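Local coordinates for protein arginase (Thermus thermophilus, PDB 2EF5) that probably hydrolyses L-arginine to L-ornithine and urea at a binuclear manganese centre, the urea-forming step of arginine breakdown, at residues V114-V117 with A121-N124; R184-H189 with A197-E202; E202-L207 with S252-S257. One frame throughout, in Å; residues are numbered along the deposited sequence.

Contact 1: V114-V117 with A121-N124; sequences VVWV and ADFN. With MN (manganese (II) ion), chain H.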
loop_
_atom_site.group_PDB
_atom_site.type_symbol
_atom_site.label_atom_id
_atom_site.label_comp_id
_atom_site.label_asym_id
_atom_site.label_seq_id
_atom_site.Cartn_x
_atom_site.Cartn_y
_atom_site.Cartn_z
ATOM N N VAL A 114 -25.476 18.206 -6.672
ATOM C CA VAL A 114 -24.802 18.941 -7.737
ATOM C C VAL A 114 -23.786 18.067 -8.457
ATOM O O VAL A 114 -22.860 17.546 -7.844
ATOM C CB VAL A 114 -24.069 20.185 -7.183
ATOM C CG1 VAL A 114 -23.281 20.889 -8.310
ATOM C CG2 VAL A 114 -25.073 21.142 -6.555
ATOM N N VAL A 115 -23.968 17.905 -9.760
ATOM C CA VAL A 115 -23.049 17.116 -10.569
ATOM C C VAL A 115 -22.242 18.139 -11.371
ATOM O O VAL A 115 -22.758 18.751 -12.305
ATOM C CB VAL A 115 -23.820 16.168 -11.526
ATOM C CG1 VAL A 115 -22.833 15.300 -12.309
ATOM C CG2 VAL A 115 -24.781 15.277 -10.726
ATOM N N TRP A 116 -20.983 18.333 -10.982
ATOM C CA TRP A 116 -20.093 19.307 -11.617
ATOM C C TRP A 116 -19.203 18.571 -12.614
ATOM O O TRP A 116 -18.283 17.847 -12.229
ATOM C CB TRP A 116 -19.269 19.994 -10.520
ATOM C CG TRP A 116 -18.699 21.343 -10.848
ATOM C CD1 TRP A 116 -17.467 21.609 -11.386
ATOM C CD2 TRP A 116 -19.308 22.629 -10.588
ATOM N NE1 TRP A 116 -17.262 22.973 -11.458
ATOM C CE2 TRP A 116 -18.356 23.609 -10.978
ATOM C CE3 TRP A 116 -20.535 23.019 -10.044
ATOM C CZ2 TRP A 116 -18.639 24.993 -10.855
ATOM C CZ3 TRP A 116 -20.804 24.397 -9.934
ATOM C CH2 TRP A 116 -19.851 25.362 -10.327
ATOM N N VAL A 117 -19.505 18.742 -13.897
ATOM C CA VAL A 117 -18.781 18.065 -14.974
ATOM C C VAL A 117 -17.832 19.110 -15.527
ATOM O O VAL A 117 -18.216 19.988 -16.305
ATOM C CB VAL A 117 -19.786 17.553 -16.031
ATOM C CG1 VAL A 117 -19.125 16.544 -16.947
ATOM C CG2 VAL A 117 -20.983 16.936 -15.320
ATOM N N ALA A 121 -12.027 21.760 -10.682
ATOM C CA ALA A 121 -12.912 21.603 -9.532
ATOM C C ALA A 121 -13.568 22.908 -9.098
ATOM O O ALA A 121 -14.577 22.885 -8.392
ATOM C CB ALA A 121 -12.140 21.005 -8.366
ATOM N N ASP A 122 -13.002 24.034 -9.521
ATOM C CA ASP A 122 -13.528 25.351 -9.161
ATOM C C ASP A 122 -13.809 25.396 -7.663
ATOM O O ASP A 122 -14.818 25.959 -7.228
ATOM C CB ASP A 122 -14.826 25.648 -9.919
ATOM C CG ASP A 122 -14.626 25.707 -11.420
ATOM O OD1 ASP A 122 -13.592 26.250 -11.863
ATOM O OD2 ASP A 122 -15.508 25.224 -12.153
ATOM N N PHE A 123 -12.906 24.804 -6.887
ATOM C CA PHE A 123 -13.059 24.738 -5.443
ATOM C C PHE A 123 -12.041 25.595 -4.681
ATOM O O PHE A 123 -11.687 25.282 -3.540
ATOM C CB PHE A 123 -12.949 23.284 -4.989
ATOM C CG PHE A 123 -13.855 22.936 -3.838
ATOM C CD1 PHE A 123 -15.221 22.795 -4.032
ATOM C CD2 PHE A 123 -13.339 22.748 -2.563
ATOM C CE1 PHE A 123 -16.065 22.469 -2.971
ATOM C CE2 PHE A 123 -14.166 22.426 -1.495
ATOM C CZ PHE A 123 -15.535 22.285 -1.695
ATOM N N ASN A 124 -11.571 26.667 -5.308
ATOM C CA ASN A 124 -10.606 27.562 -4.668
ATOM C C ASN A 124 -11.296 28.586 -3.767
ATOM O O ASN A 124 -12.496 28.841 -3.888
ATOM C CB ASN A 124 -9.790 28.318 -5.728
ATOM C CG ASN A 124 -8.583 27.541 -6.209
ATOM O OD1 ASN A 124 -8.337 27.437 -7.412
ATOM N ND2 ASN A 124 -7.811 27.005 -5.272
HETATM MN MN MN H . -15.556 25.367 -14.376
#
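W116 and D122 meet at about a right angle: the indole presents its edge to the carboxylate, and the two planes stand 78° apart. The touching atom of the tryptophan is NE1, whose N-H is given to OD2 of D122 at 2.9 Å. OD2 lies in the indole plane, although the N-H...O angle of 145° keeps the bond short of straight. The N-H comes to OD2 on its anti side, somewhat out of the carboxylate plane. The six-membered part of the indole also passes close by, with CZ2 of W116 3.4 Å from the same OD2. A chi1 of -157°, which sets CG roughly opposite the backbone N, carries the indole off strand 113-117 toward the loop.

That loop leaves the C-terminal end of a strand in the parallel sheet of the arginase fold, where the manganese pair sits. OD2 of D122 is itself a metal ligand, 2.2 Å from the manganese, while OD1 stays at 3.3 Å from the same ion; H96, D118 and D217 complete the protein ligands. This buried oxygen is thus gripped by both an indole N-H and a metal ion, which limits how far the carboxylate can turn. W116 is therefore a second-shell residue that positions a first-shell one, and it also stacks on the ring of H96, another ligand of this manganese. P138 and L139 of helix 138-142 pack against the indole, and P138 touches D122 as well.

Contact 2: R184-H189 with A197-E202; sequences RVYTMH and ARIAEE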
loop_
_atom_site.group_PDB
_atom_site.type_symbol
_atom_site.label_atom_id
_atom_site.label_comp_id
_atom_site.label_asym_id
_atom_site.label_seq_id
_atom_site.Cartn_x
_atom_site.Cartn_y
_atom_site.Cartn_z
ATOM N N ARG A 184 -16.978 14.118 -3.188
ATOM C CA ARG A 184 -16.703 12.932 -3.999
ATOM C C ARG A 184 -16.144 13.427 -5.334
ATOM O O ARG A 184 -16.812 14.175 -6.055
ATOM C CB ARG A 184 -17.990 12.138 -4.231
ATOM C CG ARG A 184 -17.847 10.959 -5.197
ATOM C CD ARG A 184 -16.902 9.897 -4.663
ATOM N NE ARG A 184 -17.395 9.299 -3.428
ATOM C CZ ARG A 184 -18.383 8.414 -3.358
ATOM N NH1 ARG A 184 -18.997 8.006 -4.464
ATOM N NH2 ARG A 184 -18.764 7.939 -2.178
ATOM N N VAL A 185 -14.923 13.012 -5.656
ATOM C CA VAL A 185 -14.272 13.445 -6.889
ATOM C C VAL A 185 -13.888 12.299 -7.828
ATOM O O VAL A 185 -13.211 11.350 -7.428
ATOM C CB VAL A 185 -12.992 14.236 -6.575
ATOM C CG1 VAL A 185 -12.363 14.754 -7.861
ATOM C CG2 VAL A 185 -13.315 15.389 -5.631
ATOM N N TYR A 186 -14.329 12.394 -9.076
ATOM C CA TYR A 186 -13.993 11.396 -10.079
ATOM C C TYR A 186 -13.078 12.064 -11.109
ATOM O O TYR A 186 -13.543 12.741 -12.023
ATOM C CB TYR A 186 -15.263 10.863 -10.753
ATOM C CG TYR A 186 -16.104 9.964 -9.867
ATOM C CD1 TYR A 186 -15.695 8.658 -9.575
ATOM C CD2 TYR A 186 -17.297 10.422 -9.298
ATOM C CE1 TYR A 186 -16.449 7.832 -8.737
ATOM C CE2 TYR A 186 -18.055 9.601 -8.453
ATOM C CZ TYR A 186 -17.622 8.310 -8.177
ATOM O OH TYR A 186 -18.340 7.507 -7.318
ATOM N N THR A 187 -11.771 11.900 -10.946
ATOM C CA THR A 187 -10.830 12.492 -11.887
ATOM C C THR A 187 -10.780 11.584 -13.110
ATOM O O THR A 187 -11.361 10.495 -13.101
ATOM C CB THR A 187 -9.399 12.567 -11.304
ATOM O OG1 THR A 187 -8.872 11.241 -11.172
ATOM C CG2 THR A 187 -9.402 13.246 -9.940
ATOM N N MET A 188 -10.084 12.018 -14.155
ATOM C CA MET A 188 -9.968 11.197 -15.352
ATOM C C MET A 188 -9.297 9.864 -15.025
ATOM O O MET A 188 -9.446 8.890 -15.766
ATOM C CB MET A 188 -9.176 11.929 -16.434
ATOM C CG MET A 188 -9.912 13.110 -17.051
ATOM S SD MET A 188 -11.540 12.671 -17.681
ATOM C CE MET A 188 -11.118 11.382 -18.888
ATOM N N HIS A 189 -8.557 9.807 -13.920
ATOM C CA HIS A 189 -7.914 8.551 -13.529
ATOM C C HIS A 189 -8.998 7.540 -13.198
ATOM O O HIS A 189 -8.939 6.388 -13.637
ATOM C CB HIS A 189 -6.989 8.755 -12.320
ATOM C CG HIS A 189 -6.412 7.481 -11.781
ATOM N ND1 HIS A 189 -7.074 6.698 -10.861
ATOM C CD2 HIS A 189 -5.261 6.834 -12.072
ATOM C CE1 HIS A 189 -6.355 5.618 -10.609
ATOM N NE2 HIS A 189 -5.251 5.675 -11.329
ATOM N N ALA A 197 -19.955 4.515 -17.394
ATOM C CA ALA A 197 -21.170 3.812 -17.008
ATOM C C ALA A 197 -21.241 3.599 -15.491
ATOM O O ALA A 197 -22.230 3.949 -14.841
ATOM C CB ALA A 197 -21.247 2.476 -17.735
ATOM N N ARG A 198 -20.183 3.024 -14.933
ATOM C CA ARG A 198 -20.130 2.771 -13.503
ATOM C C ARG A 198 -20.113 4.078 -12.709
ATOM O O ARG A 198 -20.794 4.202 -11.691
ATOM C CB ARG A 198 -18.902 1.929 -13.166
ATOM C CG ARG A 198 -18.772 1.612 -11.690
ATOM C CD ARG A 198 -17.643 0.633 -11.430
ATOM N NE ARG A 198 -17.527 0.333 -10.007
ATOM C CZ ARG A 198 -16.617 -0.481 -9.481
ATOM N NH1 ARG A 198 -15.733 -1.089 -10.259
ATOM N NH2 ARG A 198 -16.587 -0.681 -8.170
ATOM N N ILE A 199 -19.347 5.061 -13.170
ATOM C CA ILE A 199 -19.294 6.344 -12.468
ATOM C C ILE A 199 -20.652 7.022 -12.428
ATOM O O ILE A 199 -21.039 7.572 -11.397
ATOM C CB ILE A 199 -18.277 7.294 -13.114
ATOM C CG1 ILE A 199 -16.865 6.774 -12.853
ATOM C CG2 ILE A 199 -18.432 8.701 -12.552
ATOM C CD1 ILE A 199 -15.796 7.561 -13.549
ATOM N N ALA A 200 -21.381 6.987 -13.540
ATOM C CA ALA A 200 -22.709 7.592 -13.598
ATOM C C ALA A 200 -23.631 6.923 -12.581
ATOM O O ALA A 200 -24.430 7.587 -11.921
ATOM C CB ALA A 200 -23.292 7.456 -15.000
ATOM N N GLU A 201 -23.516 5.604 -12.462
ATOM C CA GLU A 201 -24.330 4.836 -11.522
ATOM C C GLU A 201 -23.972 5.251 -10.099
ATOM O O GLU A 201 -24.847 5.460 -9.263
ATOM C CB GLU A 201 -24.074 3.333 -11.696
ATOM C CG GLU A 201 -24.283 2.812 -13.115
ATOM C CD GLU A 201 -25.745 2.601 -13.476
ATOM O OE1 GLU A 201 -26.583 3.476 -13.159
ATOM O OE2 GLU A 201 -26.052 1.558 -14.095
ATOM N N GLU A 202 -22.677 5.368 -9.830
ATOM C CA GLU A 202 -22.209 5.765 -8.508
ATOM C C GLU A 202 -22.621 7.191 -8.145
ATOM O O GLU A 202 -22.899 7.491 -6.984
ATOM C CB GLU A 202 -20.690 5.607 -8.422
ATOM C CG GLU A 202 -20.254 4.162 -8.224
ATOM C CD GLU A 202 -18.752 4.011 -8.105
ATOM O OE1 GLU A 202 -18.082 4.991 -7.710
ATOM O OE2 GLU A 202 -18.237 2.908 -8.389
#
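Y186 carries its ring anti to the carbonyl carbon (chi1 -72°), and E202, turned the same way about its first torsion and extended beyond CG, runs its carboxylate out to the phenol. Y186 OH donates to OE1 of E202 at 2.6 Å, using the anti lone pair of that oxygen; ring and carboxylate planes are 54° apart. OE1 lies near the ring plane at its edge. Over one face comes a branch of I199: its CG2 makes a CH-pi contact 3.9 Å from the ring centroid, 16° off the normal. R184 NH1 gives a hydrogen bond to Y186 OH, 3.0 Å long, so the hydroxyl both donates and accepts. OE2 of E202 forms a salt bridge with R198 NE at 3.1 Å, its hydrogen bond weak. Nearby positive charge probably favours the charged form of the glutamate.

M188 and H189, just past the strand, line the guanidine pocket, and V185 packs on F290 of the second subunit. The contact ties strand 184-187, outermost in the chain's parallel sheet on this side, to helix 196-206. V203 also touches Y186, V191 and L194 of helix 188-194 pack on I199, and A200 packs on helix 239-252.

Contact 3: E202-L207 with S252-S257; sequences EVLKHL and SGRVQS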
loop_
_atom_site.group_PDB
_atom_site.type_symbol
_atom_site.label_atom_id
_atom_site.label_comp_id
_atom_site.label_asym_id
_atom_site.label_seq_id
_atom_site.Cartn_x
_atom_site.Cartn_y
_atom_site.Cartn_z
ATOM N N GLU A 202 -22.677 5.368 -9.830
ATOM C CA GLU A 202 -22.209 5.765 -8.508
ATOM C C GLU A 202 -22.621 7.191 -8.145
ATOM O O GLU A 202 -22.899 7.491 -6.984
ATOM C CB GLU A 202 -20.690 5.607 -8.422
ATOM C CG GLU A 202 -20.254 4.162 -8.224
ATOM C CD GLU A 202 -18.752 4.011 -8.105
ATOM O OE1 GLU A 202 -18.082 4.991 -7.710
ATOM O OE2 GLU A 202 -18.237 2.908 -8.389
ATOM N N VAL A 203 -22.656 8.071 -9.138
ATOM C CA VAL A 203 -23.065 9.448 -8.905
ATOM C C VAL A 203 -24.522 9.454 -8.432
ATOM O O VAL A 203 -24.862 10.082 -7.426
ATOM C CB VAL A 203 -22.947 10.303 -10.207
ATOM C CG1 VAL A 203 -23.700 11.610 -10.062
ATOM C CG2 VAL A 203 -21.486 10.583 -10.512
ATOM N N LEU A 204 -25.384 8.751 -9.161
ATOM C CA LEU A 204 -26.797 8.696 -8.811
ATOM C C LEU A 204 -27.039 8.081 -7.432
ATOM O O LEU A 204 -27.962 8.490 -6.719
ATOM C CB LEU A 204 -27.565 7.901 -9.868
ATOM C CG LEU A 204 -27.674 8.559 -11.246
ATOM C CD1 LEU A 204 -28.350 7.602 -12.213
ATOM C CD2 LEU A 204 -28.457 9.857 -11.132
ATOM N N LYS A 205 -26.215 7.100 -7.071
ATOM C CA LYS A 205 -26.338 6.424 -5.782
ATOM C C LYS A 205 -25.913 7.375 -4.674
ATOM O O LYS A 205 -26.610 7.537 -3.664
ATOM C CB LYS A 205 -25.448 5.176 -5.750
ATOM C CG LYS A 205 -25.602 4.307 -4.505
ATOM C CD LYS A 205 -26.919 3.535 -4.511
ATOM C CE LYS A 205 -26.968 2.489 -3.398
ATOM N NZ LYS A 205 -28.164 1.593 -3.519
ATOM N N HIS A 206 -24.760 8.006 -4.875
ATOM C CA HIS A 206 -24.213 8.947 -3.907
ATOM C C HIS A 206 -25.182 10.095 -3.638
ATOM O O HIS A 206 -25.209 10.644 -2.537
ATOM C CB HIS A 206 -22.893 9.512 -4.422
ATOM C CG HIS A 206 -22.148 10.329 -3.413
ATOM N ND1 HIS A 206 -21.550 9.777 -2.303
ATOM C CD2 HIS A 206 -21.920 11.664 -3.339
ATOM C CE1 HIS A 206 -20.985 10.734 -1.585
ATOM N NE2 HIS A 206 -21.198 11.887 -2.195
ATOM N N LEU A 207 -25.978 10.446 -4.646
ATOM C CA LEU A 207 -26.936 11.541 -4.523
ATOM C C LEU A 207 -28.370 11.031 -4.601
ATOM O O LEU A 207 -29.280 11.763 -5.001
ATOM C CB LEU A 207 -26.703 12.563 -5.645
ATOM C CG LEU A 207 -25.289 13.126 -5.810
ATOM C CD1 LEU A 207 -25.236 14.063 -7.015
ATOM C CD2 LEU A 207 -24.893 13.873 -4.547
ATOM N N SER A 252 -32.477 8.690 -14.763
ATOM C CA SER A 252 -32.850 8.783 -13.352
ATOM C C SER A 252 -34.131 9.585 -13.191
ATOM O O SER A 252 -34.879 9.380 -12.242
ATOM C CB SER A 252 -31.749 9.466 -12.543
ATOM O OG SER A 252 -31.776 10.867 -12.772
ATOM N N GLY A 253 -34.369 10.509 -14.116
ATOM C CA GLY A 253 -35.565 11.331 -14.054
ATOM C C GLY A 253 -35.504 12.367 -12.945
ATOM O O GLY A 253 -36.495 13.042 -12.663
ATOM N N ARG A 254 -34.335 12.507 -12.326
ATOM C CA ARG A 254 -34.152 13.451 -11.233
ATOM C C ARG A 254 -33.447 14.763 -11.578
ATOM O O ARG A 254 -33.323 15.636 -10.714
ATOM C CB ARG A 254 -33.401 12.773 -10.087
ATOM C CG ARG A 254 -34.216 11.724 -9.337
ATOM C CD ARG A 254 -33.513 11.308 -8.057
ATOM N NE ARG A 254 -32.475 10.290 -8.241
ATOM C CZ ARG A 254 -31.218 10.420 -7.825
ATOM N NH1 ARG A 254 -30.831 11.530 -7.211
ATOM N NH2 ARG A 254 -30.354 9.429 -7.986
ATOM N N VAL A 255 -32.985 14.919 -12.817
ATOM C CA VAL A 255 -32.306 16.158 -13.201
ATOM C C VAL A 255 -33.332 17.288 -13.310
ATOM O O VAL A 255 -34.336 17.160 -14.014
ATOM C CB VAL A 255 -31.544 15.995 -14.544
ATOM C CG1 VAL A 255 -30.904 17.321 -14.949
ATOM C CG2 VAL A 255 -30.469 14.928 -14.398
ATOM N N GLN A 256 -33.069 18.396 -12.621
ATOM C CA GLN A 256 -33.998 19.527 -12.602
ATOM C C GLN A 256 -33.475 20.843 -13.177
ATOM O O GLN A 256 -34.255 21.763 -13.420
ATOM C CB GLN A 256 -34.442 19.795 -11.163
ATOM C CG GLN A 256 -33.268 20.118 -10.247
ATOM C CD GLN A 256 -33.573 21.228 -9.251
ATOM O OE1 GLN A 256 -34.463 21.099 -8.410
ATOM N NE2 GLN A 256 -32.829 22.329 -9.347
ATOM N N SER A 257 -32.164 20.959 -13.368
ATOM C CA SER A 257 -31.597 22.196 -13.901
ATOM C C SER A 257 -30.231 21.962 -14.535
ATOM O O SER A 257 -29.530 21.012 -14.192
ATOM C CB SER A 257 -31.498 23.250 -12.786
ATOM O OG SER A 257 -30.852 22.713 -11.643
#
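R254 reaches across to two backbone carbonyls, that of L204 in the last turn of helix 196-206 and that of L207 just past the helix, and its side chain can be followed outward from the loop before strand 255-261. CB points toward the helix, CG lies anti to the carbonyl carbon, and the chain bends at chi3 (-83°), which turns the guanidinium to the helix end. CZ stands 3.7 Å from O of L207. NH2 donates to O of L204 at 2.9 Å with an N-H...O angle of 140°; the nitrogen is tilted 28° from the carbonyl plane, and that oxygen in turn lies near the guanidinium plane, at its edge. NH2 also rests against CB and CD2 of L204. NH1 makes a short but poorly aligned, weak bond to O of L207 at 2.7 Å, and has a second acceptor in O of L210. Cut back to an alanine, this position is likely to leave the carbonyls of L204 and L207 without these donors and to open a gap beside L204.

The apolar half of the contact is L204 CD2 against CB of S252, 3.6 Å away. OG of S252 accepts from N of R254 at 3.1 Å in an ST turn, and also bonds to O of L249, which helps fix the start of the arginine. G253 between them has positive phi, leaving helix 239-252. The contact therefore joins the C-terminal end of helix 196-206 to the turn connecting helix 239-252 with strand 255-261. Both pack on strand 212-217 through L212, which touches L204, L207 and R254, while I248 and L249 of helix 239-252 touch L204.

Along the chain the three contacts follow in series, and all reach one parallel sheet. Contact 1 holds a manganese ligand; its centre is about 13 Å from that of contact 2 and about 16 Å from that of contact 3. Contacts 2 and 3, with centres about 13 Å apart, share E202 and helix 196-206, which is thereby fastened to edge strand 184-187 and to the turn before strand 255-261. The helix also packs on one face of the strand that leads into the metal-binding loop, V115 CG2 lying 3.9 Å from V203 CG1, while W116 on the other face turns to the metal ligand D122. Contact 3 itself lies away from the known sites.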